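Local coordinates for OLD nuclease (Thermus scotoductus, PDB 6P74), which degrades linear and supercoiled double-stranded DNA from 5' to 3' as a metal-dependent exonuclease, and has a DNA-stimulated ATPase activity, at residues V350-F354 with A410-L414; H430-V434 with E456-N460. One frame throughout, in Å; residues are numbered along the deposited sequence.

How the contacts relate
Contact 1 (350-354 with 410-414) packs a helix assigned to the ATPase region on helix 409-422, assigned to the Toprim domain, and contact 2 (430-434 with 456-460) lies inside that domain, where the metal-bearing strand end meets helix 443-467. Their centres are about 15 Å apart, and they touch where Ile412 CD1 meets His430 CB at 4.1 Å. Helix 409-422 leads directly into strand 426-431, so the two are consecutive along the chain. Only contact 2 reaches the samarium ion, through Asp431; Gly411 in contact 1 is about 14 Å from it. Helix 443-467 serves both, since its Arg462 pairs with Glu413 and its Asn460 with Glu432.

Contact 1 (V350-F354 with A410-L414); sequences VRNRF and AGIEL
Phe354 sets CD1 and CE1 of its ring obliquely over the Gly411 backbone, CD1 3.2 Å from Gly411 CA. It comes this close because glycine has no side chain to hold the ring off. With CG anti to the backbone N (chi1 173°), the ring is directed across to the other helix, where its CD2 also meets Leu414 CD2 at 4.2 Å. Ala410 CB lies 4.4 Å from Phe354 CD1.

One helical turn earlier, Val350 fills the other end of the interface. Its CG1 rests 3.6 Å from Leu414 N and is also near the CB atoms of Glu413 and Leu414, while CG2 is turned to the Glu413 carboxylate. Leu414 answers with CD1, which lies 4.0 Å from Arg351 CA. The guanidinium of Arg351 heads elsewhere, to Asn318 O, Asp348 and Glu321.

The two helices run nearly antiparallel, their N-to-C directions 154° apart and their axes 8.7 Å from each other. By this packing helix 341-355, assigned to the C-terminal part of the ATPase domain, meets helix 409-422, assigned to the Toprim domain and one of the helices flanking its parallel sheet, which is consistent with an interdomain contact.

On one flank a salt bridge spans the helices: Arg353 NH1 is 2.6 Å from Glu413 OE2. As a hydrogen bond it is weak, with an N-H...O angle of only 120°, and the guanidinium and carboxylate planes are strongly inclined to each other. The same OE2 also forms a salt bridge with Arg462 of helix 443-467. Glu413 is buried, and two arginines on one oxygen would probably favour its ionised form.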
ATOM      1  N   VAL A 350      -2.102  13.982 -39.769  1.00 69.40           N
ATOM      2  CA  VAL A 350      -1.471  15.216 -39.321  1.00 70.05           C
ATOM      3  C   VAL A 350      -0.056  14.927 -38.867  1.00 65.58           C
ATOM      4  O   VAL A 350       0.855  15.725 -39.085  1.00 66.92           O
ATOM      5  CB  VAL A 350      -2.307  15.877 -38.201  1.00 73.82           C
ATOM      6  CG1 VAL A 350      -1.505  16.950 -37.515  1.00 70.12           C
ATOM      7  CG2 VAL A 350      -3.606  16.468 -38.758  1.00 69.27           C
ATOM      8  N   ARG A 351       0.159  13.766 -38.251  1.00 61.94           N
ATOM      9  CA  ARG A 351       1.504  13.403 -37.832  1.00 64.22           C
ATOM     10  C   ARG A 351       2.425  13.239 -39.034  1.00 74.01           C
ATOM     11  O   ARG A 351       3.597  13.629 -38.982  1.00 80.88           O
ATOM     12  CB  ARG A 351       1.461  12.127 -36.992  1.00 67.67           C
ATOM     13  CG  ARG A 351       2.833  11.544 -36.701  1.00 69.81           C
ATOM     14  CD  ARG A 351       2.749  10.407 -35.716  1.00 69.33           C
ATOM     15  NE  ARG A 351       1.902   9.330 -36.226  1.00 71.52           N
ATOM     16  CZ  ARG A 351       1.356   8.375 -35.471  1.00 69.96           C
ATOM     17  NH1 ARG A 351       1.550   8.361 -34.149  1.00 62.66           N
ATOM     18  NH2 ARG A 351       0.599   7.437 -36.037  1.00 64.77           N
ATOM     19  N   ASN A 352       1.903  12.693 -40.137  1.00 77.59           N
ATOM     20  CA  ASN A 352       2.711  12.503 -41.339  1.00 77.03           C
ATOM     21  C   ASN A 352       3.035  13.827 -42.010  1.00 79.97           C
ATOM     22  O   ASN A 352       4.156  14.020 -42.492  1.00 86.56           O
ATOM     23  CB  ASN A 352       1.994  11.588 -42.332  1.00 77.80           C
ATOM     24  CG  ASN A 352       1.905  10.150 -41.853  1.00 88.04           C
ATOM     25  OD1 ASN A 352       2.708   9.686 -41.029  1.00 88.33           O
ATOM     26  ND2 ASN A 352       0.920   9.429 -42.371  1.00 95.02           N
ATOM     27  N   ARG A 353       2.058  14.735 -42.093  1.00 79.97           N
ATOM     28  CA  ARG A 353       2.335  16.036 -42.690  1.00 82.85           C
ATOM     29  C   ARG A 353       3.412  16.761 -41.909  1.00 78.71           C
ATOM     30  O   ARG A 353       4.208  17.506 -42.490  1.00 79.76           O
ATOM     31  CB  ARG A 353       1.076  16.912 -42.748  1.00 75.56           C
ATOM     32  CG  ARG A 353      -0.003  16.457 -43.699  1.00 75.19           C
ATOM     33  CD  ARG A 353      -1.370  17.082 -43.333  1.00 78.95           C
ATOM     34  NE  ARG A 353      -1.590  18.401 -43.922  1.00 94.10           N
ATOM     35  CZ  ARG A 353      -1.362  19.558 -43.296  1.00108.06           C
ATOM     36  NH1 ARG A 353      -0.893  19.579 -42.034  1.00 98.57           N
ATOM     37  NH2 ARG A 353      -1.614  20.707 -43.933  1.00114.26           N
ATOM     38  N   PHE A 354       3.453  16.556 -40.596  1.00 74.55           N
ATOM     39  CA  PHE A 354       4.494  17.200 -39.816  1.00 78.31           C
ATOM     40  C   PHE A 354       5.856  16.559 -40.067  1.00 80.84           C
ATOM     41  O   PHE A 354       6.879  17.252 -40.052  1.00 75.21           O
ATOM     42  CB  PHE A 354       4.147  17.159 -38.335  1.00 73.36           C
ATOM     43  CG  PHE A 354       5.254  17.658 -37.465  1.00 69.10           C
ATOM     44  CD1 PHE A 354       5.464  19.032 -37.314  1.00 61.53           C
ATOM     45  CD2 PHE A 354       6.116  16.761 -36.842  1.00 60.75           C
ATOM     46  CE1 PHE A 354       6.508  19.506 -36.529  1.00 64.15           C
ATOM     47  CE2 PHE A 354       7.166  17.219 -36.043  1.00 67.24           C
ATOM     48  CZ  PHE A 354       7.361  18.603 -35.884  1.00 66.29           C
ATOM     49  N   ALA A 410       2.348  23.157 -38.968  1.00 57.31           N
ATOM     50  CA  ALA A 410       2.004  21.739 -38.999  1.00 55.52           C
ATOM     51  C   ALA A 410       2.269  21.081 -37.651  1.00 59.59           C
ATOM     52  O   ALA A 410       1.530  20.181 -37.245  1.00 72.00           O
ATOM     53  CB  ALA A 410       2.770  21.016 -40.122  1.00 56.24           C
ATOM     54  N   GLY A 411       3.301  21.537 -36.938  1.00 59.00           N
ATOM     55  CA  GLY A 411       3.561  21.025 -35.601  1.00 47.06           C
ATOM     56  C   GLY A 411       2.487  21.424 -34.613  1.00 58.73           C
ATOM     57  O   GLY A 411       2.163  20.660 -33.697  1.00 64.48           O
ATOM     58  N   ILE A 412       1.940  22.636 -34.768  1.00 57.78           N
ATOM     59  CA  ILE A 412       0.848  23.085 -33.902  1.00 63.48           C
ATOM     60  C   ILE A 412      -0.394  22.219 -34.112  1.00 55.89           C
ATOM     61  O   ILE A 412      -1.006  21.754 -33.150  1.00 61.60           O
ATOM     62  CB  ILE A 412       0.536  24.576 -34.135  1.00 61.04           C
ATOM     63  CG1 ILE A 412       1.663  25.449 -33.602  1.00 64.89           C
ATOM     64  CG2 ILE A 412      -0.732  24.968 -33.398  1.00 53.35           C
ATOM     65  CD1 ILE A 412       1.490  26.914 -33.908  1.00 56.89           C
ATOM     66  N   GLU A 413      -0.796  22.015 -35.366  1.00 55.63           N
ATOM     67  CA  GLU A 413      -1.871  21.074 -35.671  1.00 64.99           C
ATOM     68  C   GLU A 413      -1.725  19.782 -34.885  1.00 63.57           C
ATOM     69  O   GLU A 413      -2.689  19.284 -34.294  1.00 60.58           O
ATOM     70  CB  GLU A 413      -1.878  20.722 -37.151  1.00 67.48           C
ATOM     71  CG  GLU A 413      -2.402  21.726 -38.072  1.00 76.88           C
ATOM     72  CD  GLU A 413      -2.799  21.056 -39.354  1.00 82.30           C
ATOM     73  OE1 GLU A 413      -3.798  20.303 -39.332  1.00 79.83           O
ATOM     74  OE2 GLU A 413      -2.082  21.225 -40.362  1.00 88.25           O
ATOM     75  N   LEU A 414      -0.520  19.208 -34.893  1.00 60.71           N
ATOM     76  CA  LEU A 414      -0.331  17.921 -34.239  1.00 63.84           C
ATOM     77  C   LEU A 414      -0.632  18.027 -32.753  1.00 61.90           C
ATOM     78  O   LEU A 414      -1.429  17.253 -32.218  1.00 65.50           O
ATOM     79  CB  LEU A 414       1.089  17.410 -34.482  1.00 63.20           C
ATOM     80  CG  LEU A 414       1.458  16.035 -33.927  1.00 67.01           C
ATOM     81  CD1 LEU A 414       0.392  14.998 -34.304  1.00 63.62           C
ATOM     82  CD2 LEU A 414       2.782  15.633 -34.522  1.00 65.50           C
TER

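Contact 2 (H430-V434 with E456-N460). With SM (samarium (III) ion), chain O.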
ATOM      1  N   HIS A 430      -0.022  32.112 -33.303  1.00 54.52           N
ATOM      2  CA  HIS A 430       0.911  31.977 -34.409  1.00 53.69           C
ATOM      3  C   HIS A 430       0.840  33.220 -35.299  1.00 56.37           C
ATOM      4  O   HIS A 430      -0.095  34.030 -35.219  1.00 59.93           O
ATOM      5  CB  HIS A 430       0.616  30.706 -35.203  1.00 49.59           C
ATOM      6  CG  HIS A 430      -0.687  30.752 -35.929  1.00 53.42           C
ATOM      7  ND1 HIS A 430      -0.832  31.383 -37.142  1.00 58.04           N
ATOM      8  CD2 HIS A 430      -1.917  30.276 -35.601  1.00 53.72           C
ATOM      9  CE1 HIS A 430      -2.088  31.271 -37.545  1.00 60.30           C
ATOM     10  NE2 HIS A 430      -2.765  30.602 -36.629  1.00 55.69           N
ATOM     11  N   ASP A 431       1.829  33.343 -36.178  1.00 54.75           N
ATOM     12  CA  ASP A 431       1.856  34.443 -37.138  1.00 55.98           C
ATOM     13  C   ASP A 431       0.926  34.171 -38.307  1.00 55.82           C
ATOM     14  O   ASP A 431       0.689  33.023 -38.687  1.00 59.95           O
ATOM     15  CB  ASP A 431       3.284  34.676 -37.668  1.00 54.83           C
ATOM     16  CG  ASP A 431       4.226  35.285 -36.613  1.00 60.94           C
ATOM     17  OD1 ASP A 431       3.707  35.778 -35.599  1.00 61.52           O
ATOM     18  OD2 ASP A 431       5.474  35.246 -36.774  1.00 67.09           O
ATOM     19  N   GLU A 432       0.415  35.249 -38.905  1.00 58.94           N
ATOM     20  CA  GLU A 432      -0.357  35.092 -40.130  1.00 64.89           C
ATOM     21  C   GLU A 432       0.550  34.717 -41.301  1.00 70.36           C
ATOM     22  O   GLU A 432       0.267  33.766 -42.037  1.00 68.52           O
ATOM     23  CB  GLU A 432      -1.130  36.371 -40.430  1.00 57.98           C
ATOM     24  CG  GLU A 432      -2.073  36.293 -41.641  1.00 57.22           C
ATOM     25  CD  GLU A 432      -2.536  37.695 -42.066  1.00 77.30           C
ATOM     26  OE1 GLU A 432      -1.967  38.671 -41.541  1.00 75.79           O
ATOM     27  OE2 GLU A 432      -3.441  37.840 -42.921  1.00 86.16           O
ATOM     28  N   ASP A 433       1.637  35.471 -41.501  1.00 64.85           N
ATOM     29  CA  ASP A 433       2.623  35.185 -42.553  1.00 63.34           C
ATOM     30  C   ASP A 433       2.048  35.338 -43.956  1.00 66.19           C
ATOM     31  O   ASP A 433       2.392  34.587 -44.865  1.00 71.24           O
ATOM     32  CB  ASP A 433       3.229  33.801 -42.378  1.00 60.68           C
ATOM     33  CG  ASP A 433       4.256  33.777 -41.275  1.00 63.20           C
ATOM     34  OD1 ASP A 433       4.911  34.824 -41.083  1.00 63.16           O
ATOM     35  OD2 ASP A 433       4.422  32.739 -40.611  1.00 66.38           O
ATOM     36  N   VAL A 434       1.190  36.335 -44.128  1.00 63.08           N
ATOM     37  CA  VAL A 434       0.649  36.725 -45.420  1.00 59.60           C
ATOM     38  C   VAL A 434       1.134  38.140 -45.687  1.00 62.83           C
ATOM     39  O   VAL A 434       1.079  38.993 -44.798  1.00 74.40           O
ATOM     40  CB  VAL A 434      -0.885  36.649 -45.407  1.00 55.11           C
ATOM     41  CG1 VAL A 434      -1.513  37.303 -46.668  1.00 57.81           C
ATOM     42  CG2 VAL A 434      -1.307  35.195 -45.166  1.00 60.61           C
ATOM     43  N   GLU A 456       0.001  29.656 -46.776  1.00 58.89           N
ATOM     44  CA  GLU A 456      -0.108  30.092 -45.389  1.00 61.88           C
ATOM     45  C   GLU A 456      -1.563  30.205 -44.950  1.00 64.50           C
ATOM     46  O   GLU A 456      -1.908  29.811 -43.832  1.00 59.81           O
ATOM     47  CB  GLU A 456       0.615  31.426 -45.195  1.00 64.01           C
ATOM     48  CG  GLU A 456       2.146  31.306 -45.208  1.00 72.67           C
ATOM     49  CD  GLU A 456       2.727  30.268 -44.235  1.00 74.80           C
ATOM     50  OE1 GLU A 456       2.402  30.295 -43.025  1.00 76.46           O
ATOM     51  OE2 GLU A 456       3.530  29.417 -44.694  1.00 80.46           O
ATOM     52  N   GLN A 457      -2.435  30.728 -45.822  1.00 62.17           N
ATOM     53  CA  GLN A 457      -3.837  30.875 -45.453  1.00 66.60           C
ATOM     54  C   GLN A 457      -4.488  29.525 -45.214  1.00 62.71           C
ATOM     55  O   GLN A 457      -5.295  29.381 -44.292  1.00 59.48           O
ATOM     56  CB  GLN A 457      -4.572  31.677 -46.520  1.00 61.10           C
ATOM     57  CG  GLN A 457      -4.227  33.182 -46.423  1.00 57.60           C
ATOM     58  CD  GLN A 457      -4.768  33.985 -47.580  1.00 64.42           C
ATOM     59  OE1 GLN A 457      -4.911  33.474 -48.696  1.00 63.31           O
ATOM     60  NE2 GLN A 457      -5.083  35.254 -47.318  1.00 61.42           N
ATOM     61  N   GLU A 458      -4.094  28.522 -45.986  1.00 60.56           N
ATOM     62  CA  GLU A 458      -4.578  27.167 -45.782  1.00 67.03           C
ATOM     63  C   GLU A 458      -4.091  26.607 -44.450  1.00 70.38           C
ATOM     64  O   GLU A 458      -4.883  26.039 -43.683  1.00 69.46           O
ATOM     65  CB  GLU A 458      -4.121  26.293 -46.945  1.00 69.26           C
ATOM     66  CG  GLU A 458      -4.938  25.049 -47.162  1.00 95.25           C
ATOM     67  CD  GLU A 458      -4.185  24.014 -47.983  1.00114.86           C
ATOM     68  OE1 GLU A 458      -3.681  23.031 -47.384  1.00119.60           O
ATOM     69  OE2 GLU A 458      -4.076  24.204 -49.218  1.00119.71           O
ATOM     70  N   LYS A 459      -2.792  26.769 -44.150  1.00 64.35           N
ATOM     71  CA  LYS A 459      -2.269  26.326 -42.854  1.00 62.35           C
ATOM     72  C   LYS A 459      -2.961  27.037 -41.692  1.00 62.11           C
ATOM     73  O   LYS A 459      -3.224  26.416 -40.650  1.00 62.70           O
ATOM     74  CB  LYS A 459      -0.763  26.563 -42.754  1.00 53.20           C
ATOM     75  CG  LYS A 459       0.087  25.937 -43.812  1.00 59.61           C
ATOM     76  CD  LYS A 459       1.525  26.244 -43.539  1.00 64.86           C
ATOM     77  CE  LYS A 459       2.422  25.931 -44.712  1.00 71.51           C
ATOM     78  NZ  LYS A 459       3.716  26.673 -44.539  1.00 76.95           N
ATOM     79  N   ASN A 460      -3.222  28.347 -41.839  1.00 56.71           N
ATOM     80  CA  ASN A 460      -3.923  29.095 -40.805  1.00 59.04           C
ATOM     81  C   ASN A 460      -5.345  28.571 -40.624  1.00 59.04           C
ATOM     82  O   ASN A 460      -5.850  28.521 -39.501  1.00 50.07           O
ATOM     83  CB  ASN A 460      -3.958  30.592 -41.155  1.00 57.21           C
ATOM     84  CG  ASN A 460      -2.583  31.205 -41.194  1.00 62.20           C
ATOM     85  OD1 ASN A 460      -1.627  30.602 -40.706  1.00 56.76           O
ATOM     86  ND2 ASN A 460      -2.471  32.422 -41.783  1.00 53.60           N
TER
HETATM   87 SM    SM O 614       7.536  34.182 -37.212  1.00 49.77          SM
HETATM   88  O   HOH W   1      -5.588  30.407 -37.480  1.00 57.69           O
HETATM   89  O   HOH W   2      -4.964  36.066 -44.286  1.00 62.47           O
HETATM   90  O   HOH W   3       6.941  35.169 -39.538  1.00 54.46           O
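Glu456 meets the turn after strand 426-431 with its aliphatic part: CG is 3.3 Å from Asp433 O, and CB faces that carbonyl and Glu432 O together. The chain then bends at chi2 (-53°), bringing OE1 4.0 Å from Asp433 OD2, the two planes strongly inclined. This is a close pair of like charges, and Lys409 forms a salt bridge with OE1 and a long, weak ion pair with OD2. Lys459 NZ forms a salt bridge with Glu456 OE2 from the syn side, tilted 34° out of the carboxylate plane.

Gln457 is extended and crosses Val434 at about a right angle, its CG 3.8 Å from Val434 CG2. Beyond this apolar contact its NE2 donates to a water that in turn donates to Glu432 OE2.

Asn460 makes the direct hydrogen bond. Its ND2 is 3.1 Å from Glu432 O, nearly straight at 177°, on a lone pair in the carbonyl plane and within the plane of the amide. This bond and the one from Lys409 NZ to OD1 together set the amide's rotation, leaving OD1 3.3 Å from His430 CE1. His430 ND1 donates to Asp431 O at 2.7 Å, standing above the carbonyl plane rather than on a lone pair, though the acceptor lies in the ring plane; a water bridges NE2 to Asn460 O.

The segments belong to a beta-alpha-beta crossover of the Toprim fold, helix 443-467 linking parallel strands 426-431 and 472-475. Asp431 and Asp433 form its DxD pair. Asp431 OD2 binds samarium at 2.4 Å, with Glu480 as the other protein ligand, and a samarium-bound water contacts Asp433 OD1. Lys409, from helix 409-422, probably offsets the gathered negative charge; separately, the Asn460 bond to Glu432 O is consistent with helix 443-467 helping to position the backbone between the two metal-site aspartates.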